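Alpha-1,2-mannosyltransferase (Ktr4), putative (Neosartorya fumigata, PDB 7BOP) belongs to the GT-A clan of glycosyltransferases as a putative fungal mannosyltransferase, modelled with guanosine-5'-diphosphate and a manganese ion. Local coordinates at residues A[30-38]-A[371-380]; A[43-51]-A[204-214]. All coordinates share one frame; numbering follows the deposited sequence.

Contact 2 is nested along the chain inside the large loop that contact 1 closes, but the two do not touch: their centres are 26 Å apart and their nearest atoms about 8 Å. Contact 1, 18 Å from the centre of the chain, is buried; contact 2, at 20 Å, is a surface contact. A shared neighbour lies around strand 333-335, where Trp-335 meets Phe-380 of contact 1 and Lys-332, just before the strand, bonds to Arg-214 O of contact 2. Neither contact contributes a residue to the guanosine-5'-diphosphate pocket or the manganese site. The side chain of Arg-51 in contact 2 is about 8 Å from a bound sodium ion.

Contact 1 (A[30-38]-A[371-380])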
# COMPACT_ATOMS: atom_id res chain seq x y z
N TYR A 30 -2.02 13.04 21.74
CA TYR A 30 -2.92 12.55 20.68
C TYR A 30 -3.31 11.10 20.96
O TYR A 30 -2.46 10.29 21.32
CB TYR A 30 -2.24 12.66 19.30
CG TYR A 30 -3.01 12.00 18.17
CD1 TYR A 30 -4.27 12.46 17.81
CD2 TYR A 30 -2.48 10.92 17.47
CE1 TYR A 30 -4.98 11.87 16.77
CE2 TYR A 30 -3.18 10.31 16.44
CZ TYR A 30 -4.42 10.79 16.09
OH TYR A 30 -5.12 10.18 15.08
N ASN A 31 -4.59 10.78 20.79
CA ASN A 31 -5.14 9.47 21.16
C ASN A 31 -6.05 8.84 20.09
O ASN A 31 -6.93 8.05 20.40
CB ASN A 31 -5.91 9.62 22.49
CG ASN A 31 -6.16 8.28 23.18
OD1 ASN A 31 -5.38 7.34 23.04
ND2 ASN A 31 -7.26 8.20 23.92
N GLY A 32 -5.81 9.17 18.83
CA GLY A 32 -6.61 8.64 17.72
C GLY A 32 -7.77 9.52 17.33
O GLY A 32 -7.85 10.69 17.74
N MET A 33 -8.70 8.97 16.55
CA MET A 33 -9.81 9.75 16.04
C MET A 33 -10.92 9.90 17.07
O MET A 33 -11.16 8.98 17.84
CB MET A 33 -10.38 9.15 14.76
CG MET A 33 -11.03 10.21 13.91
SD MET A 33 -11.32 9.69 12.24
CE MET A 33 -9.74 9.29 11.58
N LYS A 34 -11.55 11.07 17.09
CA LYS A 34 -12.68 11.36 18.00
C LYS A 34 -13.90 10.57 17.57
O LYS A 34 -14.45 9.80 18.34
CB LYS A 34 -13.04 12.85 18.01
CG LYS A 34 -12.23 13.71 18.96
CD LYS A 34 -12.38 15.21 18.68
CE LYS A 34 -13.80 15.72 18.90
NZ LYS A 34 -13.93 17.11 18.37
N ARG A 35 -14.34 10.81 16.33
CA ARG A 35 -15.49 10.10 15.76
C ARG A 35 -15.10 9.56 14.40
O ARG A 35 -14.87 10.32 13.45
CB ARG A 35 -16.74 10.96 15.67
CG ARG A 35 -17.99 10.08 15.62
CD ARG A 35 -19.26 10.81 15.22
NE ARG A 35 -20.33 9.85 14.93
CZ ARG A 35 -20.47 9.15 13.79
NH1 ARG A 35 -21.49 8.31 13.66
NH2 ARG A 35 -19.60 9.29 12.78
N ASP A 36 -15.04 8.25 14.30
CA ASP A 36 -14.57 7.60 13.09
C ASP A 36 -15.70 7.66 12.04
O ASP A 36 -16.81 7.19 12.32
CB ASP A 36 -14.18 6.16 13.43
CG ASP A 36 -13.29 5.51 12.38
OD1 ASP A 36 -13.48 5.74 11.16
OD2 ASP A 36 -12.39 4.75 12.77
N PRO A 37 -15.42 8.21 10.83
CA PRO A 37 -16.41 8.19 9.74
C PRO A 37 -16.90 6.79 9.34
O PRO A 37 -17.98 6.66 8.77
CB PRO A 37 -15.67 8.83 8.55
CG PRO A 37 -14.53 9.55 9.13
CD PRO A 37 -14.17 8.87 10.41
N LEU A 38 -16.11 5.77 9.65
CA LEU A 38 -16.52 4.39 9.41
C LEU A 38 -17.77 3.96 10.19
O LEU A 38 -18.41 2.99 9.81
CB LEU A 38 -15.37 3.44 9.73
CG LEU A 38 -14.18 3.47 8.78
CD1 LEU A 38 -13.00 2.73 9.39
CD2 LEU A 38 -14.51 2.89 7.41
N ALA A 371 -3.63 3.27 19.62
CA ALA A 371 -4.62 4.23 19.10
C ALA A 371 -4.00 5.44 18.41
O ALA A 371 -4.53 5.92 17.41
CB ALA A 371 -5.54 4.70 20.23
N LYS A 372 -2.86 5.91 18.92
CA LYS A 372 -2.20 7.10 18.37
C LYS A 372 -1.51 6.91 17.01
O LYS A 372 -0.98 7.86 16.45
CB LYS A 372 -1.20 7.68 19.39
CG LYS A 372 0.02 6.82 19.67
CD LYS A 372 0.99 7.52 20.61
CE LYS A 372 0.56 7.41 22.06
NZ LYS A 372 0.83 6.04 22.60
N GLU A 373 -1.48 5.68 16.50
CA GLU A 373 -0.87 5.40 15.22
C GLU A 373 -1.75 5.74 14.02
O GLU A 373 -1.26 5.74 12.89
CB GLU A 373 -0.41 3.93 15.15
CG GLU A 373 0.60 3.53 16.23
CD GLU A 373 1.80 4.46 16.32
OE1 GLU A 373 2.30 4.92 15.28
OE2 GLU A 373 2.24 4.75 17.43
N ASP A 374 -3.02 6.08 14.25
CA ASP A 374 -3.94 6.45 13.18
C ASP A 374 -3.64 7.87 12.73
O ASP A 374 -3.70 8.80 13.54
CB ASP A 374 -5.39 6.34 13.70
CG ASP A 374 -6.44 6.59 12.63
OD1 ASP A 374 -6.15 6.65 11.41
OD2 ASP A 374 -7.62 6.71 13.02
N CYS A 375 -3.31 8.06 11.45
CA CYS A 375 -3.05 9.41 10.94
C CYS A 375 -4.19 9.98 10.10
O CYS A 375 -4.10 11.10 9.61
CB CYS A 375 -1.74 9.43 10.16
SG CYS A 375 -1.25 11.11 9.69
N ARG A 376 -5.31 9.26 9.98
CA ARG A 376 -6.44 9.77 9.20
C ARG A 376 -6.95 11.16 9.61
O ARG A 376 -7.32 11.92 8.74
CB ARG A 376 -7.60 8.77 9.19
CG ARG A 376 -7.33 7.52 8.35
CD ARG A 376 -8.44 6.49 8.47
NE ARG A 376 -8.70 6.22 9.88
CZ ARG A 376 -9.87 5.89 10.42
NH1 ARG A 376 -10.96 5.69 9.67
NH2 ARG A 376 -9.93 5.75 11.74
N PRO A 377 -6.96 11.50 10.93
CA PRO A 377 -7.44 12.85 11.25
C PRO A 377 -6.64 13.96 10.56
O PRO A 377 -7.23 14.97 10.14
CB PRO A 377 -7.30 12.92 12.78
CG PRO A 377 -7.41 11.51 13.22
CD PRO A 377 -6.66 10.74 12.16
N SER A 378 -5.34 13.76 10.39
CA SER A 378 -4.53 14.68 9.61
C SER A 378 -4.82 14.58 8.11
O SER A 378 -4.99 15.59 7.43
CB SER A 378 -3.05 14.44 9.86
OG SER A 378 -2.27 15.25 9.01
N TYR A 379 -4.88 13.35 7.59
CA TYR A 379 -5.15 13.17 6.15
C TYR A 379 -6.51 13.73 5.73
O TYR A 379 -6.63 14.39 4.69
CB TYR A 379 -5.03 11.69 5.75
CG TYR A 379 -5.11 11.52 4.25
CD1 TYR A 379 -4.03 11.87 3.45
CD2 TYR A 379 -6.25 11.04 3.63
CE1 TYR A 379 -4.07 11.73 2.08
CE2 TYR A 379 -6.31 10.89 2.24
CZ TYR A 379 -5.22 11.24 1.47
OH TYR A 379 -5.24 11.11 0.10
N PHE A 380 -7.53 13.48 6.55
CA PHE A 380 -8.88 13.95 6.27
C PHE A 380 -8.99 15.48 6.36
O PHE A 380 -9.74 16.08 5.59
CB PHE A 380 -9.90 13.28 7.20
CG PHE A 380 -10.07 11.80 6.97
CD1 PHE A 380 -9.60 11.15 5.82
CD2 PHE A 380 -10.75 11.04 7.92
CE1 PHE A 380 -9.79 9.79 5.65
CE2 PHE A 380 -10.95 9.69 7.74
CZ PHE A 380 -10.47 9.06 6.60
O HOH W 1 -8.67 6.42 15.43
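Arg-376 and Asp-36 meet in a salt-bridge network that joins the N-terminal part of this GT-A family chain to the start of helix 376-382. The guanidinium is shared by two carboxylates. It holds Asp-36 end-on, with NH2 of Arg-376 2.8 Å from Asp-36 OD2 and NH1 on Asp-36 OD1. The two planes are 53° apart; NH2 meets OD2 from above the carboxylate plane, while NH1 meets OD1 on its syn side. It holds Asp-374 side-on, NE of Arg-376 lying 3.0 Å from Asp-374 OD1 and NH2 bonding to OD2. Asp-374 OD1 also accepts from Arg-376 N, capping the helix, while Leu-38 N steadies Asp-36 OD1 in an Asx turn, from the face opposite NH1. Met-33 lies across the arginine: a bend at chi3 (-59°) carries its CE over one face, 3.4 Å above the guanidinium plane and offset toward the rim. That methyl packs tightly on Pro-377, with CE of Met-33 3.5 Å from Pro-377 CD. A water links Met-33 N to Asp-374 OD2. Farther along, Tyr-30 presents its ring edge to Lys-372 O; with CG anti to the backbone N (chi1 172°), the ring sends Tyr-30 OH to Asp-374 O, a short bond of 2.5 Å.

Contact 2 (A[43-51]-A[204-214]); sequences GEPEGHLWR and DYDVFRFMEDR
Trp-50 lies against Arg-209 where the irregular loop 43-51 runs along one side of helix 207-213 and the turn before it. The guanidinium lies flat over the indole, a cation-pi stack with Arg-209 CZ 3.6 Å from the centroid of the six-membered ring and the planes at 17°; NH1 of Arg-209 also hydrogen-bonds to Ala-65 O, outside the two segments. His-48 brings NE2 over the opposite indole face, making the ring a slab between arginine and histidine. At the indole edge, NE1 of Trp-50 donates to the syn lone pair of Asp-213 OD2 at 2.7 Å.

At the other end of the loop, Pro-45 is the bump. Its CG lies 3.4 Å from Phe-210 CE1 and its CD 3.6 Å from Tyr-205 CZ, so the proline fills the angle between two aromatic rings. Leu-49 enters the same hollow from beside it; CG set beside the backbone N (chi1 -61°) turns the branch so that CD2 meets both rings. Tyr-205 OH is held from outside by Asp-338.

Arg-214 fills the loop's concave side. Its NH2 donates to Glu-46 O and to His-48 O, the latter at 2.9 Å and nearly straight (177°), while Phe-210 CD1 lies over one guanidinium face, toward its rim. Arg-51 grips Glu-44 end-on and places NH1 3.0 Å from Asp-204 O, above that carbonyl plane. Trp-50 O accepts from the backbone N of Asp-206, the N-cap residue.

Arg-214 thus satisfies two loop carbonyls and Arg-51 one before the helix; these side-chain donors, with the Asp-206 N bond, probably hold a loop lacking helix or strand.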
# COMPACT_ATOMS: atom_id res chain seq x y z
N GLY A 43 -21.70 3.00 2.17
CA GLY A 43 -22.20 2.38 0.95
C GLY A 43 -21.18 2.46 -0.16
O GLY A 43 -19.98 2.64 0.08
N GLU A 44 -21.67 2.36 -1.38
CA GLU A 44 -20.82 2.32 -2.56
C GLU A 44 -20.51 3.71 -3.03
O GLU A 44 -21.24 4.64 -2.73
CB GLU A 44 -21.53 1.55 -3.69
CG GLU A 44 -21.76 0.11 -3.33
CD GLU A 44 -22.57 -0.65 -4.36
OE1 GLU A 44 -23.52 -0.08 -4.92
OE2 GLU A 44 -22.24 -1.83 -4.60
N PRO A 45 -19.43 3.87 -3.81
CA PRO A 45 -19.18 5.19 -4.39
C PRO A 45 -20.26 5.60 -5.39
O PRO A 45 -21.04 4.76 -5.84
CB PRO A 45 -17.82 5.03 -5.08
CG PRO A 45 -17.56 3.57 -5.17
CD PRO A 45 -18.35 2.91 -4.09
N GLU A 46 -20.30 6.89 -5.71
CA GLU A 46 -21.30 7.41 -6.65
C GLU A 46 -20.84 7.17 -8.08
O GLU A 46 -19.69 6.84 -8.33
CB GLU A 46 -21.54 8.90 -6.41
CG GLU A 46 -22.08 9.21 -5.02
CD GLU A 46 -22.75 10.57 -4.92
OE1 GLU A 46 -22.43 11.47 -5.73
OE2 GLU A 46 -23.61 10.74 -4.01
N GLY A 47 -21.77 7.35 -9.01
CA GLY A 47 -21.49 7.20 -10.44
C GLY A 47 -21.74 5.78 -10.91
O GLY A 47 -22.25 4.93 -10.16
N HIS A 48 -21.39 5.52 -12.16
CA HIS A 48 -21.62 4.22 -12.76
C HIS A 48 -20.66 3.18 -12.17
O HIS A 48 -19.46 3.45 -12.00
CB HIS A 48 -21.46 4.30 -14.29
CG HIS A 48 -21.57 2.97 -14.96
ND1 HIS A 48 -22.77 2.32 -15.11
CD2 HIS A 48 -20.62 2.15 -15.48
CE1 HIS A 48 -22.57 1.17 -15.72
NE2 HIS A 48 -21.27 1.04 -15.95
N LEU A 49 -21.19 2.01 -11.83
CA LEU A 49 -20.39 0.91 -11.30
C LEU A 49 -20.62 -0.32 -12.18
O LEU A 49 -21.74 -0.59 -12.60
CB LEU A 49 -20.78 0.60 -9.86
CG LEU A 49 -20.58 1.74 -8.85
CD1 LEU A 49 -21.17 1.40 -7.49
CD2 LEU A 49 -19.10 2.10 -8.73
N TRP A 50 -19.54 -1.05 -12.46
CA TRP A 50 -19.61 -2.26 -13.26
C TRP A 50 -19.93 -3.44 -12.36
O TRP A 50 -19.17 -3.75 -11.44
CB TRP A 50 -18.29 -2.46 -13.99
CG TRP A 50 -18.06 -1.41 -15.01
CD1 TRP A 50 -17.41 -0.22 -14.84
CD2 TRP A 50 -18.55 -1.42 -16.35
NE1 TRP A 50 -17.43 0.50 -16.02
CE2 TRP A 50 -18.14 -0.21 -16.96
CE3 TRP A 50 -19.30 -2.33 -17.11
CZ2 TRP A 50 -18.45 0.12 -18.29
CZ3 TRP A 50 -19.61 -2.02 -18.43
CH2 TRP A 50 -19.18 -0.80 -19.01
N ARG A 51 -21.08 -4.08 -12.62
CA ARG A 51 -21.60 -5.21 -11.82
C ARG A 51 -21.33 -6.56 -12.47
O ARG A 51 -21.34 -6.68 -13.69
CB ARG A 51 -23.12 -5.10 -11.67
CG ARG A 51 -23.65 -3.76 -11.20
CD ARG A 51 -23.26 -3.53 -9.77
NE ARG A 51 -23.85 -2.31 -9.22
CZ ARG A 51 -23.63 -1.88 -7.98
NH1 ARG A 51 -22.82 -2.56 -7.17
NH2 ARG A 51 -24.21 -0.76 -7.55
N ASP A 204 -19.39 -5.32 -4.49
CA ASP A 204 -20.24 -5.73 -5.61
C ASP A 204 -20.05 -4.90 -6.87
O ASP A 204 -20.94 -4.86 -7.72
CB ASP A 204 -21.70 -5.73 -5.15
CG ASP A 204 -21.98 -6.81 -4.13
OD1 ASP A 204 -21.49 -7.93 -4.32
OD2 ASP A 204 -22.67 -6.54 -3.14
N TYR A 205 -18.90 -4.24 -7.00
CA TYR A 205 -18.53 -3.55 -8.22
C TYR A 205 -17.07 -3.83 -8.55
O TYR A 205 -16.27 -4.20 -7.67
CB TYR A 205 -18.80 -2.04 -8.11
CG TYR A 205 -18.01 -1.34 -7.02
CD1 TYR A 205 -18.45 -1.34 -5.69
CD2 TYR A 205 -16.80 -0.70 -7.32
CE1 TYR A 205 -17.71 -0.70 -4.68
CE2 TYR A 205 -16.06 -0.07 -6.32
CZ TYR A 205 -16.52 -0.08 -5.00
OH TYR A 205 -15.77 0.55 -4.01
N ASP A 206 -16.72 -3.65 -9.82
CA ASP A 206 -15.38 -3.87 -10.30
C ASP A 206 -14.49 -2.68 -9.87
O ASP A 206 -14.57 -1.60 -10.45
CB ASP A 206 -15.40 -4.03 -11.82
CG ASP A 206 -14.04 -4.34 -12.41
OD1 ASP A 206 -13.01 -4.04 -11.76
OD2 ASP A 206 -14.01 -4.87 -13.56
N VAL A 207 -13.66 -2.89 -8.86
CA VAL A 207 -12.86 -1.80 -8.28
C VAL A 207 -11.85 -1.26 -9.27
O VAL A 207 -11.52 -0.08 -9.25
CB VAL A 207 -12.15 -2.18 -6.96
CG1 VAL A 207 -13.16 -2.65 -5.91
CG2 VAL A 207 -11.06 -3.23 -7.18
N PHE A 208 -11.36 -2.13 -10.16
CA PHE A 208 -10.39 -1.70 -11.16
C PHE A 208 -11.00 -0.74 -12.17
O PHE A 208 -10.41 0.30 -12.48
CB PHE A 208 -9.76 -2.90 -11.88
CG PHE A 208 -8.83 -3.71 -11.03
CD1 PHE A 208 -7.73 -3.11 -10.40
CD2 PHE A 208 -9.00 -5.08 -10.90
CE1 PHE A 208 -6.84 -3.87 -9.65
CE2 PHE A 208 -8.11 -5.84 -10.14
CZ PHE A 208 -7.03 -5.24 -9.52
N ARG A 209 -12.19 -1.07 -12.67
CA ARG A 209 -12.88 -0.18 -13.60
C ARG A 209 -13.48 1.04 -12.91
O ARG A 209 -13.63 2.08 -13.54
CB ARG A 209 -13.92 -0.95 -14.41
CG ARG A 209 -13.25 -2.02 -15.26
CD ARG A 209 -14.22 -2.63 -16.26
NE ARG A 209 -14.59 -1.68 -17.32
CZ ARG A 209 -15.41 -1.96 -18.34
NH1 ARG A 209 -15.98 -3.16 -18.46
NH2 ARG A 209 -15.68 -1.02 -19.24
N PHE A 210 -13.79 0.92 -11.62
CA PHE A 210 -14.09 2.10 -10.81
C PHE A 210 -12.92 3.09 -10.90
O PHE A 210 -13.14 4.27 -11.20
CB PHE A 210 -14.41 1.71 -9.35
CG PHE A 210 -14.35 2.86 -8.39
CD1 PHE A 210 -15.41 3.74 -8.29
CD2 PHE A 210 -13.21 3.07 -7.61
CE1 PHE A 210 -15.35 4.82 -7.40
CE2 PHE A 210 -13.15 4.14 -6.73
CZ PHE A 210 -14.22 5.02 -6.62
N MET A 211 -11.70 2.60 -10.69
CA MET A 211 -10.48 3.42 -10.79
C MET A 211 -10.31 3.99 -12.20
O MET A 211 -10.08 5.19 -12.38
CB MET A 211 -9.21 2.62 -10.46
CG MET A 211 -9.14 2.00 -9.08
SD MET A 211 -8.71 3.17 -7.79
CE MET A 211 -7.01 3.55 -8.18
N GLU A 212 -10.42 3.12 -13.19
CA GLU A 212 -10.19 3.51 -14.58
C GLU A 212 -11.17 4.55 -15.09
O GLU A 212 -10.75 5.53 -15.71
CB GLU A 212 -10.19 2.28 -15.49
CG GLU A 212 -9.81 2.62 -16.92
CD GLU A 212 -9.46 1.40 -17.74
OE1 GLU A 212 -8.51 1.50 -18.54
OE2 GLU A 212 -10.12 0.36 -17.58
N ASP A 213 -12.45 4.36 -14.82
CA ASP A 213 -13.49 5.28 -15.30
C ASP A 213 -13.37 6.66 -14.69
O ASP A 213 -13.81 7.63 -15.29
CB ASP A 213 -14.90 4.76 -15.00
CG ASP A 213 -15.24 3.51 -15.79
OD1 ASP A 213 -14.50 3.18 -16.73
OD2 ASP A 213 -16.25 2.86 -15.44
N ARG A 214 -12.77 6.75 -13.49
CA ARG A 214 -12.56 8.04 -12.82
C ARG A 214 -11.11 8.57 -12.91
O ARG A 214 -10.77 9.56 -12.26
CB ARG A 214 -13.01 7.92 -11.37
CG ARG A 214 -14.51 7.76 -11.23
CD ARG A 214 -14.90 7.10 -9.93
NE ARG A 214 -16.33 6.79 -9.92
CZ ARG A 214 -16.89 5.77 -10.59
NH1 ARG A 214 -16.15 4.93 -11.32
NH2 ARG A 214 -18.20 5.59 -10.50
O HOH W 2 -20.38 -3.07 -3.10
O HOH W 3 -17.42 8.36 -7.74
O HOH W 4 -16.92 2.42 -12.66
O HOH W 5 -17.06 -0.08 -11.32